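PDB 6N2C: tapirin from Caldicellulosiruptor hydrothermalis, which probably binds cellulose through its C-terminal beta-helix domain and so would help the thermophilic bacterium adhere to plant biomass. Local coordinates for residues 203-208 and 550-555; 513-518 and 532-537. All coordinates share one frame; numbering follows the deposited sequence.

Both contacts lie toward one end of the beta-helix, their centres 9 Å apart, where parallel strands of adjacent turns pair. Contact 2 joins parts close in sequence: strand 513-518 pairs with strand 534-537, and 532-537 rounds the corner from one face of the solenoid to the next. Contact 1 joins distant parts: 550-555 follows at the C-terminal side and pairs with 203-208, from near the start of the modelled chain, more than 340 residues earlier. Late turns are thus stacked beside the earliest ones. Strands 530-532, 548-552 and 200-203 lie side by side in that order, and one zinc ion, bound by Asp532 of contact 2, Glu551 of contact 1 and His530, ties the two contacts together.

Contact 1. Residues 203-208 and 550-555; sequences TTRNMY and IEYVRM. With ZN (zinc ion), chain C.
Thr203 pairs with Glu551 in parallel register, and two backbone hydrogen bonds hold the pair: Thr203 N to Ile550 O at 2.9 Å, and Tyr552 N to Thr203 O, also 2.9 Å. Beyond Thr203 the strand breaks at Thr204 and Arg205, and the side chain of Tyr552 takes over the contact. Tyr552 CB sits against the turning backbone, 3.9 Å from Thr204 CA. With CG anti to the backbone N (chi1 166°), the ring swings out along Arg205. CD2 meets Arg205 CG, and Tyr552 CE2 lies 3.6 Å from Arg205 CD, so the aliphatic part of the arginine meets the CD2-CE2 side of the ring at a slant. CZ is a little farther from the same CD. The guanidinium does not stack: its plane stands 81° from the ring. At the tip, Tyr552 OH receives a hydrogen bond from a water O lying in the ring plane, 2.7 Å away. That water also weakly accepts from Arg205 NH1. The hydroxyl has a protein partner too, Thr184 O, which ties the tip to the loop before strand 186-190.

At the other end, a water bridges Thr203 OG1, Ile550 O and Glu551 OE2, its O lying 2.6 Å from Glu551 OE2, while Tyr225 OH is a further partner of Thr203 OG1. The bend at chi2 (80°) carries the Glu551 carboxylate back to the zinc ion, which Glu551 OE1 binds at 2.0 Å. His530 and Asp532 supply the other protein ligands. This is the parallel strand pairing and corner of a beta-helix, with a zinc site where strands 530-532 and 548-552 lie side by side.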
ATOM      1  N   THR A 203      14.226   7.057   6.632  1.00 16.79           N
ATOM      2  CA  THR A 203      13.781   8.276   6.001  1.00 16.37           C
ATOM      3  C   THR A 203      14.369   8.234   4.594  1.00 19.42           C
ATOM      4  O   THR A 203      15.582   8.144   4.465  1.00 18.14           O
ATOM      5  CB  THR A 203      14.233   9.515   6.763  1.00 21.87           C
ATOM      6  OG1 THR A 203      13.849   9.430   8.157  1.00 22.54           O
ATOM      7  CG2 THR A 203      13.603  10.788   6.174  1.00 21.93           C
ATOM      8  N   THR A 204      13.505   8.223   3.593  1.00 17.53           N
ATOM      9  CA  THR A 204      13.966   8.091   2.214  1.00 17.39           C
ATOM     10  C   THR A 204      13.174   8.875   1.260  1.00 16.84           C
ATOM     11  O   THR A 204      12.100   9.438   1.574  1.00 15.52           O
ATOM     12  CB  THR A 204      14.077   6.618   1.825  1.00 16.16           C
ATOM     13  OG1 THR A 204      14.859   6.499   0.597  1.00 20.38           O
ATOM     14  CG2 THR A 204      12.679   6.063   1.524  1.00 18.03           C
ATOM     15  N   ARG A 205      13.662   8.953   0.017  1.00 16.78           N
ATOM     16  CA  ARG A 205      12.859   9.478  -1.061  1.00 16.56           C
ATOM     17  C   ARG A 205      12.196   8.281  -1.677  1.00 16.58           C
ATOM     18  O   ARG A 205      11.065   7.929  -1.225  1.00 15.91           O
ATOM     19  CB  ARG A 205      13.637  10.291  -2.116  1.00 21.86           C
ATOM     20  CG  ARG A 205      14.120  11.617  -1.667  1.00 26.94           C
ATOM     21  CD  ARG A 205      14.603  12.380  -2.890  1.00 33.54           C
ATOM     22  NE  ARG A 205      13.555  12.689  -3.883  1.00 36.66           N
ATOM     23  CZ  ARG A 205      13.734  13.521  -4.905  1.00 41.65           C
ATOM     24  NH1 ARG A 205      14.929  14.088  -5.149  1.00 42.34           N
ATOM     25  NH2 ARG A 205      12.733  13.739  -5.747  1.00 41.91           N
ATOM     26  N   ASN A 206      12.885   7.575  -2.580  1.00 13.37           N
ATOM     27  CA  ASN A 206      12.302   6.354  -3.190  1.00 13.99           C
ATOM     28  C   ASN A 206      12.921   5.075  -2.739  1.00 13.85           C
ATOM     29  O   ASN A 206      14.109   5.038  -2.433  1.00 14.10           O
ATOM     30  CB  ASN A 206      12.275   6.548  -4.686  1.00 13.98           C
ATOM     31  CG  ASN A 206      11.427   7.761  -5.066  1.00 14.22           C
ATOM     32  OD1 ASN A 206      10.341   7.960  -4.501  1.00 14.68           O
ATOM     33  ND2 ASN A 206      11.899   8.621  -6.026  1.00 14.59           N
ATOM     34  N   MET A 207      12.127   3.959  -2.746  1.00 12.22           N
ATOM     35  CA  MET A 207      12.644   2.669  -2.345  1.00 13.75           C
ATOM     36  C   MET A 207      12.037   1.627  -3.259  1.00 12.53           C
ATOM     37  O   MET A 207      10.872   1.769  -3.671  1.00 13.66           O
ATOM     38  CB  MET A 207      12.215   2.353  -0.867  1.00 15.25           C
ATOM     39  CG  MET A 207      12.497   0.927  -0.442  1.00 17.93           C
ATOM     40  SD  MET A 207      12.225   0.595   1.381  0.99 27.76           S
ATOM     41  CE  MET A 207      11.610   2.250   1.756  1.00 19.09           C
ATOM     42  N   TYR A 208      12.895   0.749  -3.776  1.00 13.89           N
ATOM     43  CA  TYR A 208      12.470  -0.300  -4.645  1.00 13.70           C
ATOM     44  C   TYR A 208      12.961  -1.650  -4.140  1.00 11.80           C
ATOM     45  O   TYR A 208      14.115  -1.830  -3.701  1.00 12.93           O
ATOM     46  CB  TYR A 208      13.041  -0.116  -6.085  1.00 13.56           C
ATOM     47  CG  TYR A 208      12.831  -1.281  -7.047  1.00 13.04           C
ATOM     48  CD1 TYR A 208      13.707  -2.386  -7.125  1.00 13.62           C
ATOM     49  CD2 TYR A 208      11.821  -1.262  -7.941  1.00 14.38           C
ATOM     50  CE1 TYR A 208      13.424  -3.439  -7.962  1.00 13.88           C
ATOM     51  CE2 TYR A 208      11.559  -2.296  -8.799  1.00 15.67           C
ATOM     52  CZ  TYR A 208      12.412  -3.378  -8.819  1.00 15.95           C
ATOM     53  OH  TYR A 208      12.186  -4.423  -9.702  1.00 17.13           O
ATOM     54  N   ILE A 550      18.324   5.102   9.341  0.60 17.12           N
ATOM     55  CA  ILE A 550      18.766   5.157   7.940  0.60 17.84           C
ATOM     56  C   ILE A 550      18.196   6.424   7.399  0.60 17.14           C
ATOM     57  O   ILE A 550      16.984   6.671   7.447  0.60 15.11           O
ATOM     58  CB  ILE A 550      18.299   3.922   7.093  0.60 18.13           C
ATOM     59  CG1 ILE A 550      18.892   2.653   7.697  0.60 18.07           C
ATOM     60  CG2 ILE A 550      18.783   4.048   5.625  0.60 17.06           C
ATOM     61  CD1 ILE A 550      18.274   1.399   7.244  0.60 20.99           C
ATOM     62  N   GLU A 551      19.052   7.277   6.825  1.00 18.50           N
ATOM     63  CA  GLU A 551      18.543   8.446   6.133  1.00 18.27           C
ATOM     64  C   GLU A 551      19.209   8.550   4.720  1.00 16.23           C
ATOM     65  O   GLU A 551      20.404   8.422   4.610  1.00 16.91           O
ATOM     66  CB  GLU A 551      18.924   9.716   6.884  1.00 20.51           C
ATOM     67  CG  GLU A 551      18.160  10.021   8.217  1.00 28.48           C
ATOM     68  CD  GLU A 551      18.682   9.234   9.419  1.00 32.96           C
ATOM     69  OE1 GLU A 551      19.899   9.292   9.682  1.00 33.14           O
ATOM     70  OE2 GLU A 551      17.901   8.508  10.109  1.00 37.35           O
ATOM     71  N   TYR A 552      18.368   8.749   3.750  1.00 16.58           N
ATOM     72  CA  TYR A 552      18.822   8.977   2.375  1.00 18.17           C
ATOM     73  C   TYR A 552      19.638  10.294   2.336  1.00 15.09           C
ATOM     74  O   TYR A 552      19.148  11.386   2.806  1.00 13.79           O
ATOM     75  CB  TYR A 552      17.630   9.132   1.471  1.00 16.33           C
ATOM     76  CG  TYR A 552      17.894   9.708   0.070  1.00 16.07           C
ATOM     77  CD1 TYR A 552      18.533   8.954  -0.883  1.00 16.71           C
ATOM     78  CD2 TYR A 552      17.614  11.055  -0.247  1.00 17.26           C
ATOM     79  CE1 TYR A 552      18.764   9.474  -2.137  1.00 18.05           C
ATOM     80  CE2 TYR A 552      17.875  11.565  -1.512  1.00 20.36           C
ATOM     81  CZ  TYR A 552      18.364  10.729  -2.481  1.00 18.68           C
ATOM     82  OH  TYR A 552      18.676  11.233  -3.731  1.00 18.18           O
ATOM     83  N   VAL A 553      20.749  10.218   1.648  1.00 14.34           N
ATOM     84  CA  VAL A 553      21.444  11.376   1.182  1.00 16.59           C
ATOM     85  C   VAL A 553      21.776  11.102  -0.303  1.00 15.07           C
ATOM     86  O   VAL A 553      22.271  10.026  -0.618  1.00 14.72           O
ATOM     87  CB  VAL A 553      22.761  11.573   1.953  1.00 17.78           C
ATOM     88  CG1 VAL A 553      23.730  12.638   1.317  1.00 19.44           C
ATOM     89  CG2 VAL A 553      22.485  11.882   3.405  1.00 18.47           C
ATOM     90  N   ARG A 554      21.529  12.083  -1.167  0.55 15.72           N
ATOM     91  CA  ARG A 554      21.966  11.972  -2.581  0.55 15.34           C
ATOM     92  C   ARG A 554      23.420  11.537  -2.738  0.55 14.17           C
ATOM     93  O   ARG A 554      24.341  12.041  -2.051  0.55 15.02           O
ATOM     94  CB  ARG A 554      21.637  13.277  -3.305  0.55 17.70           C
ATOM     95  CG  ARG A 554      21.829  13.262  -4.804  0.55 17.78           C
ATOM     96  CD  ARG A 554      21.279  14.580  -5.407  0.55 20.51           C
ATOM     97  NE  ARG A 554      21.277  14.527  -6.865  0.55 21.35           N
ATOM     98  CZ  ARG A 554      22.265  14.900  -7.685  0.55 20.48           C
ATOM     99  NH1 ARG A 554      23.440  15.441  -7.276  0.55 23.77           N
ATOM    100  NH2 ARG A 554      22.054  14.730  -8.983  0.55 23.53           N
ATOM    101  N   MET A 555      23.663  10.607  -3.662  1.00 12.49           N
ATOM    102  CA  MET A 555      25.007  10.222  -3.952  1.00 12.45           C
ATOM    103  C   MET A 555      25.886  11.441  -4.338  1.00 12.88           C
ATOM    104  O   MET A 555      25.379  12.332  -5.075  1.00 14.20           O
ATOM    105  CB  MET A 555      25.042   9.188  -5.134  1.00 13.36           C
ATOM    106  CG  MET A 555      24.584   7.771  -4.701  1.00 14.03           C
ATOM    107  SD  MET A 555      24.747   6.593  -6.106  0.89 14.60           S
ATOM    108  CE  MET A 555      23.412   6.979  -7.077  1.00 14.43           C
TER
HETATM  109 ZN    ZN C 701      21.486  10.454   9.504  1.00 23.63          ZN
HETATM  110  O   HOH W   1      15.496   7.684   9.544  0.96 22.08           O
HETATM  111  O   HOH W   2      17.978  13.557  -4.885  0.75 24.64           O

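Contact 2. Residues 513-518 and 532-537; sequences QIFVIT and DGVLIA. With ZN (zinc ion), chain C.
Strands 513-518 and 534-537 run parallel, their axes 4.8 Å apart at closest and 9° from each other, and Ile514 with Gly533 adds a further bridge. Five backbone hydrogen bonds join the two segments, among them Val516 N to Val534 O at 3.0 Å. On one face, Ile517 and Ile536 lie side by side and point the same way, Ile517 CG2 to Ile536 CG2 at 4.0 Å. Next to them the Phe515 ring takes Val534 CG2 at its edge, and Phe515 CE1 comes within 3.6 Å of Gly533 CA. Gly533 turns the corner with a positive phi (147°), and Gly533 CA packs closely against Ile514 O, 3.3 Å away. On the other face, Leu535 reaches Val516 with CD2, where Ile522 and helix 494-500 close over the pair.

The Gln513 end is looser and wetter. Here Gln513 CG and Asp532 CB touch, 4.1 Å apart, and the polar ends meet through a water: its O accepts from Gln513 NE2 and donates to Asp532 OD2 at 2.8 Å. Asp532 OD1 binds the zinc ion at 2.0 Å. The zinc would offset the repulsion between the Asp532 and Glu551 carboxylates, which implies that their close approach probably depends on the metal.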
ATOM      1  N   GLN A 513      29.153   9.484   5.516  1.00 18.69           N
ATOM      2  CA  GLN A 513      28.177   8.925   4.622  1.00 15.51           C
ATOM      3  C   GLN A 513      28.715   7.730   3.927  1.00 15.51           C
ATOM      4  O   GLN A 513      29.884   7.636   3.657  1.00 13.68           O
ATOM      5  CB  GLN A 513      27.663   9.959   3.652  1.00 14.70           C
ATOM      6  CG  GLN A 513      27.132  11.300   4.240  1.00 15.79           C
ATOM      7  CD  GLN A 513      26.934  12.436   3.289  1.00 17.31           C
ATOM      8  OE1 GLN A 513      27.364  12.357   2.118  1.00 18.35           O
ATOM      9  NE2 GLN A 513      26.354  13.558   3.774  1.00 16.49           N
ATOM     10  N   ILE A 514      27.785   6.820   3.569  1.00 14.32           N
ATOM     11  CA  ILE A 514      28.145   5.536   2.990  1.00 14.39           C
ATOM     12  C   ILE A 514      27.298   5.327   1.755  1.00 15.16           C
ATOM     13  O   ILE A 514      26.084   5.368   1.845  1.00 14.93           O
ATOM     14  CB  ILE A 514      27.945   4.386   3.995  1.00 16.39           C
ATOM     15  CG1 ILE A 514      28.845   4.500   5.241  1.00 16.89           C
ATOM     16  CG2 ILE A 514      28.148   3.039   3.336  1.00 17.83           C
ATOM     17  CD1 ILE A 514      30.261   4.322   4.917  1.00 21.04           C
ATOM     18  N   PHE A 515      27.948   5.045   0.622  1.00 13.80           N
ATOM     19  CA  PHE A 515      27.226   4.792  -0.624  1.00 14.42           C
ATOM     20  C   PHE A 515      27.715   3.463  -1.201  1.00 14.54           C
ATOM     21  O   PHE A 515      28.895   3.340  -1.569  1.00 15.10           O
ATOM     22  CB  PHE A 515      27.476   5.956  -1.611  1.00 14.94           C
ATOM     23  CG  PHE A 515      27.045   7.245  -1.077  1.00 13.53           C
ATOM     24  CD1 PHE A 515      25.742   7.677  -1.156  1.00 13.52           C
ATOM     25  CD2 PHE A 515      27.977   8.059  -0.376  1.00 13.98           C
ATOM     26  CE1 PHE A 515      25.338   8.896  -0.625  1.00 12.65           C
ATOM     27  CE2 PHE A 515      27.558   9.224   0.171  1.00 12.82           C
ATOM     28  CZ  PHE A 515      26.294   9.666   0.023  1.00 13.17           C
ATOM     29  N   VAL A 516      26.807   2.496  -1.282  1.00 14.14           N
ATOM     30  CA  VAL A 516      27.101   1.145  -1.786  1.00 13.34           C
ATOM     31  C   VAL A 516      26.247   0.792  -2.967  1.00 14.15           C
ATOM     32  O   VAL A 516      25.016   0.880  -2.909  1.00 13.71           O
ATOM     33  CB  VAL A 516      26.990   0.104  -0.665  1.00 15.09           C
ATOM     34  CG1 VAL A 516      27.378  -1.258  -1.208  1.00 16.39           C
ATOM     35  CG2 VAL A 516      27.867   0.432   0.481  1.00 14.55           C
ATOM     36  N   ILE A 517      26.882   0.411  -4.091  1.00 13.83           N
ATOM     37  CA  ILE A 517      26.188  -0.031  -5.261  1.00 14.32           C
ATOM     38  C   ILE A 517      26.821  -1.355  -5.677  1.00 16.44           C
ATOM     39  O   ILE A 517      28.022  -1.329  -6.058  1.00 13.50           O
ATOM     40  CB  ILE A 517      26.263   0.957  -6.407  1.00 14.46           C
ATOM     41  CG1 ILE A 517      25.695   2.350  -6.001  1.00 14.04           C
ATOM     42  CG2 ILE A 517      25.431   0.410  -7.597  1.00 14.64           C
ATOM     43  CD1 ILE A 517      26.773   3.263  -5.416  1.00 13.64           C
ATOM     44  N   THR A 518      26.076  -2.454  -5.647  1.00 14.71           N
ATOM     45  CA  THR A 518      26.782  -3.763  -5.743  1.00 14.81           C
ATOM     46  C   THR A 518      25.996  -4.818  -6.427  1.00 16.42           C
ATOM     47  O   THR A 518      24.758  -4.763  -6.462  1.00 16.04           O
ATOM     48  CB  THR A 518      27.164  -4.283  -4.382  1.00 13.97           C
ATOM     49  OG1 THR A 518      27.870  -5.552  -4.529  1.00 17.45           O
ATOM     50  CG2 THR A 518      25.990  -4.518  -3.463  1.00 15.52           C
ATOM     51  N   ASP A 532      23.777   7.284   6.769  1.00 17.97           N
ATOM     52  CA  ASP A 532      23.308   8.298   5.840  1.00 16.55           C
ATOM     53  C   ASP A 532      23.915   7.947   4.506  1.00 16.67           C
ATOM     54  O   ASP A 532      25.140   7.782   4.417  1.00 17.02           O
ATOM     55  CB  ASP A 532      23.876   9.669   6.222  1.00 15.72           C
ATOM     56  CG  ASP A 532      23.212  10.270   7.444  1.00 22.29           C
ATOM     57  OD1 ASP A 532      22.064   9.891   7.689  1.00 22.93           O
ATOM     58  OD2 ASP A 532      23.792  11.126   8.031  1.00 22.36           O
ATOM     59  N   GLY A 533      23.081   7.832   3.496  1.00 16.18           N
ATOM     60  CA  GLY A 533      23.566   7.499   2.194  1.00 14.52           C
ATOM     61  C   GLY A 533      22.590   6.671   1.422  1.00 13.54           C
ATOM     62  O   GLY A 533      21.376   6.993   1.399  1.00 13.62           O
ATOM     63  N   VAL A 534      23.136   5.713   0.635  1.00 12.04           N
ATOM     64  CA  VAL A 534      22.311   4.969  -0.314  1.00 12.93           C
ATOM     65  C   VAL A 534      22.872   3.518  -0.266  1.00 14.24           C
ATOM     66  O   VAL A 534      24.101   3.299  -0.234  1.00 15.95           O
ATOM     67  CB  VAL A 534      22.413   5.575  -1.753  1.00 15.07           C
ATOM     68  CG1 VAL A 534      21.963   4.712  -2.807  1.00 19.68           C
ATOM     69  CG2 VAL A 534      21.883   6.986  -1.866  1.00 14.22           C
ATOM     70  N   LEU A 535      21.974   2.534  -0.342  1.00 12.40           N
ATOM     71  CA  LEU A 535      22.341   1.111  -0.455  1.00 13.29           C
ATOM     72  C   LEU A 535      21.561   0.503  -1.606  1.00 14.04           C
ATOM     73  O   LEU A 535      20.304   0.507  -1.572  1.00 14.34           O
ATOM     74  CB  LEU A 535      22.054   0.366   0.835  1.00 14.13           C
ATOM     75  CG  LEU A 535      22.706   0.846   2.115  1.00 15.87           C
ATOM     76  CD1 LEU A 535      22.114   0.101   3.340  1.00 19.35           C
ATOM     77  CD2 LEU A 535      24.211   0.823   2.111  1.00 14.34           C
ATOM     78  N   ILE A 536      22.311   0.024  -2.630  1.00 13.30           N
ATOM     79  CA  ILE A 536      21.754  -0.427  -3.945  1.00 13.49           C
ATOM     80  C   ILE A 536      22.410  -1.756  -4.181  1.00 12.76           C
ATOM     81  O   ILE A 536      23.654  -1.828  -4.317  1.00 12.68           O
ATOM     82  CB  ILE A 536      22.026   0.556  -5.068  1.00 13.18           C
ATOM     83  CG1 ILE A 536      21.258   1.867  -4.747  1.00 13.73           C
ATOM     84  CG2 ILE A 536      21.590  -0.037  -6.398  1.00 15.03           C
ATOM     85  CD1 ILE A 536      21.515   2.981  -5.706  1.00 15.61           C
ATOM     86  N   ALA A 537      21.564  -2.779  -4.254  1.00 14.77           N
ATOM     87  CA  ALA A 537      22.070  -4.179  -4.372  1.00 13.31           C
ATOM     88  C   ALA A 537      21.293  -4.995  -5.341  1.00 16.11           C
ATOM     89  O   ALA A 537      20.064  -4.894  -5.502  1.00 12.76           O
ATOM     90  CB  ALA A 537      22.126  -4.841  -3.007  1.00 13.54           C
TER
HETATM   91 ZN    ZN C 701      21.486  10.454   9.504  1.00 23.63          ZN
HETATM   92  O   HOH W   3      25.024  13.220   6.586  1.00 35.91           O